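Local coordinates for fructose transport system repressor FruR (Pseudomonas putida, PDB 3O74), which probably binds specific DNA sequences as a LacI-family repressor and activator of transcription, with fructose 1-phosphate as its preferred effector, at residues L62-C67 against D73-L78; L36-D41 against R48-L53. All blocks are in the same frame, centred on the assembly; numbering follows the deposited sequence.

Both interactions lie in the same half of the chain, where helices pack on the parallel strands that begin the chain, and their centres are about 10 Å apart. Interaction 2 sets strand 34-39 against helix 44-56; the chain then enters strand 61-64, which interaction 1 joins to helix 74-80. The two are therefore in series along the chain and reach one sheet. They also touch directly: Ser74 OG lies 2.8 Å from Gln51 OE1, a probable hydrogen bond, and Tyr75 CZ packs 3.2 Å from the same oxygen. Helix 44-56 thus meets strand 34-39 through Leu50 and helix 74-80 through Gln51. Beyond interaction 2 lies the second subunit.

Interaction 1 of 2, residues L62-C67 against D73-L78; sequences LFVASC and DSYREL
Apolar contact between Tyr75 and the side chains of Leu62 and Val64 accounts for most of this interface. The tyrosine reaches from the first turn of its helix toward the strand, CG anti to its own carbonyl carbon (chi1 -72°), and the two strand residues meet different parts of the ring. Leu62 crosses it at about a right angle and brings CD2 to the ring edge, 3.9 Å from Tyr75 CE1. Val64 comes from the opposite direction: its CG2 lies obliquely, 3.8 Å from Tyr75 CZ, while CG1 is 4.2 Å above one ring face, offset toward the rim. The same Val64 CG2 methyl makes a close van der Waals contact with the hydroxyl oxygen, Tyr75 OH, at 3.2 Å. This packing joins the first strand and the helix of the beta-alpha-beta unit formed by strand 61-64, helix 74-80 and strand 85-88, within the sugar-binding domain of the LacI family. Ile8 of strand 4-9 also touches the tyrosine.

Polar groups lie along the CE2 edge and at the hydroxyl end of the ring. Ser66 OG is near the ring plane, 3.8 Å from Tyr75 CE2; this is a van der Waals approach. Both hydroxyls instead hydrogen-bond Glu47 OE2 of helix 44-56, so one carboxylate oxygen ties the loop after the strand to the tyrosine. The other oxygen, Glu47 OE1, accepts from Cys67 N, which would help fix the carboxylate's rotation.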
ATOM      1  N   LEU B  62     -11.172  -2.091 -18.897  1.00 19.74           N
ATOM      2  CA  LEU B  62     -10.802  -1.131 -17.866  1.00 17.73           C
ATOM      3  C   LEU B  62     -11.493  -1.462 -16.550  1.00 24.80           C
ATOM      4  O   LEU B  62     -12.729  -1.519 -16.475  1.00 19.44           O
ATOM      5  CB  LEU B  62     -11.162   0.288 -18.312  1.00 19.69           C
ATOM      6  CG  LEU B  62     -10.902   1.462 -17.369  1.00 20.68           C
ATOM      7  CD1 LEU B  62      -9.417   1.561 -17.004  1.00 21.34           C
ATOM      8  CD2 LEU B  62     -11.386   2.751 -18.012  1.00 24.53           C
ATOM      9  N   PHE B  63     -10.686  -1.712 -15.523  1.00 16.87           N
ATOM     10  CA  PHE B  63     -11.193  -1.837 -14.166  1.00 19.02           C
ATOM     11  C   PHE B  63     -11.175  -0.451 -13.551  1.00 20.29           C
ATOM     12  O   PHE B  63     -10.245   0.326 -13.786  1.00 16.71           O
ATOM     13  CB  PHE B  63     -10.314  -2.772 -13.336  1.00 19.37           C
ATOM     14  CG  PHE B  63     -10.212  -4.163 -13.887  1.00 21.58           C
ATOM     15  CD1 PHE B  63     -11.287  -5.034 -13.807  1.00 23.86           C
ATOM     16  CD2 PHE B  63      -9.034  -4.606 -14.477  1.00 24.66           C
ATOM     17  CE1 PHE B  63     -11.192  -6.327 -14.316  1.00 24.10           C
ATOM     18  CE2 PHE B  63      -8.934  -5.886 -14.977  1.00 26.25           C
ATOM     19  CZ  PHE B  63     -10.011  -6.748 -14.901  1.00 27.12           C
ATOM     20  N   VAL B  64     -12.183  -0.130 -12.751  1.00 18.26           N
ATOM     21  CA  VAL B  64     -12.219   1.201 -12.162  1.00 21.44           C
ATOM     22  C   VAL B  64     -12.954   1.276 -10.826  1.00 21.73           C
ATOM     23  O   VAL B  64     -14.043   0.731 -10.668  1.00 16.07           O
ATOM     24  CB  VAL B  64     -12.809   2.244 -13.161  1.00 30.56           C
ATOM     25  CG1 VAL B  64     -14.222   1.860 -13.584  1.00 27.04           C
ATOM     26  CG2 VAL B  64     -12.787   3.644 -12.564  1.00 32.39           C
ATOM     27  N   ALA B  65     -12.320   1.945  -9.867  1.00 16.33           N
ATOM     28  CA  ALA B  65     -12.979   2.368  -8.642  1.00 21.15           C
ATOM     29  C   ALA B  65     -13.139   3.875  -8.771  1.00 26.17           C
ATOM     30  O   ALA B  65     -12.212   4.636  -8.489  1.00 24.79           O
ATOM     31  CB  ALA B  65     -12.136   2.019  -7.440  1.00 19.14           C
ATOM     32  N   SER B  66     -14.316   4.293  -9.221  1.00 21.06           N
ATOM     33  CA  SER B  66     -14.535   5.661  -9.669  1.00 23.56           C
ATOM     34  C   SER B  66     -14.801   6.641  -8.529  1.00 30.20           C
ATOM     35  O   SER B  66     -15.277   6.258  -7.460  1.00 26.59           O
ATOM     36  CB  SER B  66     -15.698   5.691 -10.662  1.00 26.55           C
ATOM     37  OG  SER B  66     -15.880   6.986 -11.207  1.00 29.95           O
ATOM     38  N   CYS B  67     -14.497   7.912  -8.769  1.00 30.41           N
ATOM     39  CA  CYS B  67     -14.845   8.965  -7.824  1.00 33.12           C
ATOM     40  C   CYS B  67     -15.794   9.969  -8.472  1.00 38.69           C
ATOM     41  O   CYS B  67     -16.087  11.014  -7.897  1.00 43.60           O
ATOM     42  CB  CYS B  67     -13.590   9.673  -7.300  1.00 28.18           C
ATOM     43  SG  CYS B  67     -12.698  10.657  -8.524  1.00 36.68           S
ATOM     44  N   ASP B  73     -21.643  10.637 -17.353  1.00 52.24           N
ATOM     45  CA  ASP B  73     -21.893   9.517 -18.253  1.00 53.79           C
ATOM     46  C   ASP B  73     -20.687   9.228 -19.135  1.00 47.93           C
ATOM     47  O   ASP B  73     -20.827   8.699 -20.240  1.00 48.21           O
ATOM     48  CB  ASP B  73     -23.138   9.777 -19.108  1.00 64.44           C
ATOM     49  CG  ASP B  73     -23.061  11.084 -19.878  1.00 72.95           C
ATOM     50  OD1 ASP B  73     -21.975  11.700 -19.920  1.00 75.27           O
ATOM     51  OD2 ASP B  73     -24.093  11.498 -20.446  1.00 77.59           O
ATOM     52  N   SER B  74     -19.505   9.580 -18.639  1.00 44.80           N
ATOM     53  CA  SER B  74     -18.268   9.350 -19.375  1.00 42.36           C
ATOM     54  C   SER B  74     -18.020   7.865 -19.643  1.00 36.52           C
ATOM     55  O   SER B  74     -17.623   7.495 -20.748  1.00 38.14           O
ATOM     56  CB  SER B  74     -17.072   9.979 -18.648  1.00 45.44           C
ATOM     57  OG  SER B  74     -17.041   9.610 -17.280  1.00 42.02           O
ATOM     58  N   TYR B  75     -18.267   7.009 -18.653  1.00 30.72           N
ATOM     59  CA  TYR B  75     -18.038   5.579 -18.858  1.00 26.85           C
ATOM     60  C   TYR B  75     -19.040   4.955 -19.819  1.00 27.09           C
ATOM     61  O   TYR B  75     -18.732   3.973 -20.487  1.00 27.31           O
ATOM     62  CB  TYR B  75     -17.959   4.815 -17.534  1.00 26.12           C
ATOM     63  CG  TYR B  75     -16.675   5.104 -16.795  1.00 28.18           C
ATOM     64  CD1 TYR B  75     -15.449   4.705 -17.313  1.00 27.07           C
ATOM     65  CD2 TYR B  75     -16.687   5.794 -15.594  1.00 27.36           C
ATOM     66  CE1 TYR B  75     -14.268   4.982 -16.645  1.00 26.84           C
ATOM     67  CE2 TYR B  75     -15.523   6.072 -14.923  1.00 29.32           C
ATOM     68  CZ  TYR B  75     -14.314   5.667 -15.448  1.00 27.73           C
ATOM     69  OH  TYR B  75     -13.154   5.955 -14.764  1.00 29.20           O
ATOM     70  N   ARG B  76     -20.231   5.537 -19.899  1.00 28.75           N
ATOM     71  CA  ARG B  76     -21.209   5.103 -20.892  1.00 35.72           C
ATOM     72  C   ARG B  76     -20.682   5.364 -22.304  1.00 36.78           C
ATOM     73  O   ARG B  76     -20.868   4.548 -23.206  1.00 34.01           O
ATOM     74  CB  ARG B  76     -22.545   5.816 -20.679  1.00 36.25           C
ATOM     75  CG  ARG B  76     -23.293   5.371 -19.431  1.00 37.15           C
ATOM     76  CD  ARG B  76     -23.915   3.997 -19.622  1.00 41.17           C
ATOM     77  NE  ARG B  76     -24.745   3.947 -20.823  1.00 43.44           N
ATOM     78  CZ  ARG B  76     -25.998   4.386 -20.890  1.00 47.36           C
ATOM     79  NH1 ARG B  76     -26.577   4.914 -19.819  1.00 45.54           N
ATOM     80  NH2 ARG B  76     -26.675   4.300 -22.027  1.00 46.59           N
ATOM     81  N   GLU B  77     -20.018   6.502 -22.489  1.00 44.63           N
ATOM     82  CA  GLU B  77     -19.430   6.832 -23.786  1.00 49.56           C
ATOM     83  C   GLU B  77     -18.386   5.798 -24.192  1.00 41.04           C
ATOM     84  O   GLU B  77     -18.385   5.320 -25.326  1.00 39.84           O
ATOM     85  CB  GLU B  77     -18.800   8.228 -23.770  1.00 60.01           C
ATOM     86  CG  GLU B  77     -19.794   9.378 -23.788  1.00 70.63           C
ATOM     87  CD  GLU B  77     -19.110  10.735 -23.744  1.00 78.57           C
ATOM     88  OE1 GLU B  77     -17.932  10.826 -24.154  1.00 79.00           O
ATOM     89  OE2 GLU B  77     -19.751  11.710 -23.297  1.00 81.22           O
ATOM     90  N   LEU B  78     -17.500   5.460 -23.258  1.00 33.04           N
ATOM     91  CA  LEU B  78     -16.434   4.499 -23.521  1.00 35.49           C
ATOM     92  C   LEU B  78     -17.011   3.126 -23.844  1.00 39.26           C
ATOM     93  O   LEU B  78     -16.563   2.455 -24.773  1.00 40.77           O
ATOM     94  CB  LEU B  78     -15.494   4.406 -22.316  1.00 37.52           C
ATOM     95  CG  LEU B  78     -14.755   5.683 -21.916  1.00 33.28           C
ATOM     96  CD1 LEU B  78     -13.897   5.446 -20.684  1.00 35.72           C
ATOM     97  CD2 LEU B  78     -13.898   6.181 -23.067  1.00 38.99           C
TER

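Interaction 2 of 2, residues L36-D41 against R48-L53; sequences LIASSD and RQLQQL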
ATOM      1  N   LEU B  36      -1.960  -2.354 -16.388  1.00 24.21           N
ATOM      2  CA  LEU B  36      -1.442  -1.013 -16.168  1.00 21.82           C
ATOM      3  C   LEU B  36      -2.302  -0.306 -15.133  1.00 21.03           C
ATOM      4  O   LEU B  36      -3.527  -0.244 -15.256  1.00 21.18           O
ATOM      5  CB  LEU B  36      -1.401  -0.213 -17.467  1.00 26.27           C
ATOM      6  CG  LEU B  36      -0.448  -0.729 -18.547  1.00 31.38           C
ATOM      7  CD1 LEU B  36      -0.620   0.070 -19.828  1.00 35.68           C
ATOM      8  CD2 LEU B  36       0.996  -0.682 -18.066  1.00 32.31           C
ATOM      9  N   ILE B  37      -1.647   0.223 -14.108  1.00 17.93           N
ATOM     10  CA  ILE B  37      -2.340   0.841 -12.994  1.00 19.08           C
ATOM     11  C   ILE B  37      -2.136   2.353 -12.999  1.00 22.49           C
ATOM     12  O   ILE B  37      -1.048   2.851 -13.309  1.00 20.13           O
ATOM     13  CB  ILE B  37      -1.857   0.239 -11.665  1.00 20.49           C
ATOM     14  CG1 ILE B  37      -2.167  -1.258 -11.635  1.00 22.73           C
ATOM     15  CG2 ILE B  37      -2.485   0.959 -10.487  1.00 19.67           C
ATOM     16  CD1 ILE B  37      -1.426  -2.017 -10.554  1.00 29.67           C
ATOM     17  N   ALA B  38      -3.196   3.079 -12.666  1.00 19.13           N
ATOM     18  CA  ALA B  38      -3.124   4.526 -12.565  1.00 20.65           C
ATOM     19  C   ALA B  38      -3.986   4.980 -11.400  1.00 21.71           C
ATOM     20  O   ALA B  38      -4.994   4.342 -11.079  1.00 22.43           O
ATOM     21  CB  ALA B  38      -3.580   5.172 -13.852  1.00 20.12           C
ATOM     22  N   SER B  39      -3.587   6.079 -10.767  1.00 21.56           N
ATOM     23  CA  SER B  39      -4.301   6.577  -9.599  1.00 24.45           C
ATOM     24  C   SER B  39      -4.933   7.941  -9.860  1.00 26.01           C
ATOM     25  O   SER B  39      -4.272   8.863 -10.342  1.00 23.81           O
ATOM     26  CB  SER B  39      -3.371   6.653  -8.387  1.00 36.35           C
ATOM     27  OG  SER B  39      -4.007   7.331  -7.320  1.00 44.16           O
ATOM     28  N   SER B  40      -6.219   8.053  -9.534  1.00 22.63           N
ATOM     29  CA  SER B  40      -6.972   9.289  -9.697  1.00 27.91           C
ATOM     30  C   SER B  40      -6.782  10.200  -8.491  1.00 30.70           C
ATOM     31  O   SER B  40      -7.089  11.391  -8.543  1.00 33.14           O
ATOM     32  CB  SER B  40      -8.459   8.971  -9.822  1.00 25.90           C
ATOM     33  OG  SER B  40      -8.957   8.500  -8.581  1.00 22.57           O
ATOM     34  N   ASP B  41      -6.297   9.627  -7.396  1.00 29.78           N
ATOM     35  CA  ASP B  41      -6.198  10.355  -6.139  1.00 36.11           C
ATOM     36  C   ASP B  41      -7.580  10.813  -5.676  1.00 34.41           C
ATOM     37  O   ASP B  41      -7.706  11.806  -4.962  1.00 28.36           O
ATOM     38  CB  ASP B  41      -5.261  11.552  -6.282  1.00 41.86           C
ATOM     39  CG  ASP B  41      -4.197  11.584  -5.211  1.00 54.40           C
ATOM     40  OD1 ASP B  41      -4.478  12.107  -4.115  1.00 60.06           O
ATOM     41  OD2 ASP B  41      -3.083  11.076  -5.461  1.00 60.73           O
ATOM     42  N   ARG B  48     -10.801  11.692 -15.087  1.00 27.97           N
ATOM     43  CA  ARG B  48     -11.180  11.951 -16.468  1.00 32.78           C
ATOM     44  C   ARG B  48      -9.950  11.990 -17.372  1.00 33.30           C
ATOM     45  O   ARG B  48      -9.999  11.540 -18.517  1.00 35.46           O
ATOM     46  CB  ARG B  48     -12.001  13.238 -16.580  1.00 41.52           C
ATOM     47  CG  ARG B  48     -13.350  13.148 -15.876  1.00 46.40           C
ATOM     48  CD  ARG B  48     -14.274  14.290 -16.263  1.00 52.25           C
ATOM     49  NE  ARG B  48     -15.485  14.307 -15.445  1.00 56.16           N
ATOM     50  CZ  ARG B  48     -15.637  15.058 -14.358  1.00 58.17           C
ATOM     51  NH1 ARG B  48     -14.655  15.859 -13.964  1.00 55.95           N
ATOM     52  NH2 ARG B  48     -16.770  15.015 -13.668  1.00 58.77           N
ATOM     53  N   GLN B  49      -8.846  12.513 -16.850  1.00 32.89           N
ATOM     54  CA  GLN B  49      -7.577  12.475 -17.571  1.00 39.06           C
ATOM     55  C   GLN B  49      -7.121  11.034 -17.818  1.00 34.94           C
ATOM     56  O   GLN B  49      -6.587  10.718 -18.879  1.00 34.08           O
ATOM     57  CB  GLN B  49      -6.488  13.236 -16.807  1.00 43.29           C
ATOM     58  CG  GLN B  49      -6.708  14.735 -16.717  1.00 53.34           C
ATOM     59  CD  GLN B  49      -5.434  15.494 -16.385  1.00 64.00           C
ATOM     60  OE1 GLN B  49      -4.719  15.157 -15.438  1.00 62.14           O
ATOM     61  NE2 GLN B  49      -5.145  16.528 -17.168  1.00 70.81           N
ATOM     62  N   LEU B  50      -7.323  10.167 -16.831  1.00 29.95           N
ATOM     63  CA  LEU B  50      -6.917   8.772 -16.959  1.00 30.65           C
ATOM     64  C   LEU B  50      -7.817   8.016 -17.931  1.00 32.76           C
ATOM     65  O   LEU B  50      -7.368   7.104 -18.625  1.00 30.18           O
ATOM     66  CB  LEU B  50      -6.894   8.082 -15.593  1.00 24.76           C
ATOM     67  CG  LEU B  50      -5.827   8.615 -14.633  1.00 22.22           C
ATOM     68  CD1 LEU B  50      -5.874   7.875 -13.309  1.00 22.73           C
ATOM     69  CD2 LEU B  50      -4.456   8.490 -15.262  1.00 20.33           C
ATOM     70  N   GLN B  51      -9.089   8.400 -17.978  1.00 33.77           N
ATOM     71  CA  GLN B  51     -10.018   7.832 -18.946  1.00 34.59           C
ATOM     72  C   GLN B  51      -9.471   7.979 -20.359  1.00 40.39           C
ATOM     73  O   GLN B  51      -9.382   7.005 -21.105  1.00 41.84           O
ATOM     74  CB  GLN B  51     -11.375   8.529 -18.867  1.00 39.54           C
ATOM     75  CG  GLN B  51     -12.176   8.218 -17.624  1.00 42.00           C
ATOM     76  CD  GLN B  51     -13.547   8.859 -17.664  1.00 44.41           C
ATOM     77  OE1 GLN B  51     -14.468   8.427 -16.974  1.00 47.76           O
ATOM     78  NE2 GLN B  51     -13.690   9.892 -18.485  1.00 43.25           N
ATOM     79  N   GLN B  52      -9.109   9.206 -20.718  1.00 42.56           N
ATOM     80  CA  GLN B  52      -8.592   9.494 -22.049  1.00 47.10           C
ATOM     81  C   GLN B  52      -7.314   8.717 -22.304  1.00 46.54           C
ATOM     82  O   GLN B  52      -7.055   8.272 -23.421  1.00 47.92           O
ATOM     83  CB  GLN B  52      -8.330  10.991 -22.213  1.00 57.35           C
ATOM     84  CG  GLN B  52      -9.587  11.837 -22.198  1.00 65.47           C
ATOM     85  CD  GLN B  52     -10.614  11.358 -23.204  1.00 72.70           C
ATOM     86  OE1 GLN B  52     -11.594  10.703 -22.844  1.00 72.73           O
ATOM     87  NE2 GLN B  52     -10.392  11.678 -24.475  1.00 74.85           N
ATOM     88  N   LEU B  53      -6.518   8.560 -21.253  1.00 44.81           N
ATOM     89  CA  LEU B  53      -5.259   7.837 -21.345  1.00 41.51           C
ATOM     90  C   LEU B  53      -5.491   6.374 -21.701  1.00 37.90           C
ATOM     91  O   LEU B  53      -4.890   5.852 -22.638  1.00 38.99           O
ATOM     92  CB  LEU B  53      -4.493   7.938 -20.028  1.00 34.65           C
ATOM     93  CG  LEU B  53      -3.137   7.235 -19.992  1.00 35.42           C
ATOM     94  CD1 LEU B  53      -2.221   7.810 -21.053  1.00 36.30           C
ATOM     95  CD2 LEU B  53      -2.515   7.363 -18.616  1.00 34.81           C
TER
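Leu50 points from helix 44-56 toward strand 34-39 and meets Ala38, whose methyl group faces back at it. This is the packing of a helix on the preceding strand in the alpha/beta fold of the periplasmic-binding-protein clan; strand 34-39 is the outermost on its side of the sheet within the chain. Both branches of the leucine fork about the alanine: CD1 lies 3.6 Å and CD2 3.7 Å from Ala38 CB. With chi1 at -66°, Leu50 CG stands beside the backbone N, and the fork extends from the helix toward the strand.

Leu50 CD1 also rests against the backbone just beyond Ala38, 3.5 Å from Ser39 O, which has a weak hydrogen bond from Arg29 NH2 of the second subunit, and 3.8 Å from Ser40 N. Ile8 of strand 4-9 and Gln34 of the second subunit also touch Leu50, while Leu36 packs on Leu53 of that subunit and Leu53 on its Leu36, so the contact borders the dimer interface. The side chain of Ser39 starts away from the helix and turns to its own chain: in an ST turn where the strand ends, Ser39 OG accepts from Asp41 N at 3.2 Å, with a bent N-H...O angle of 141°.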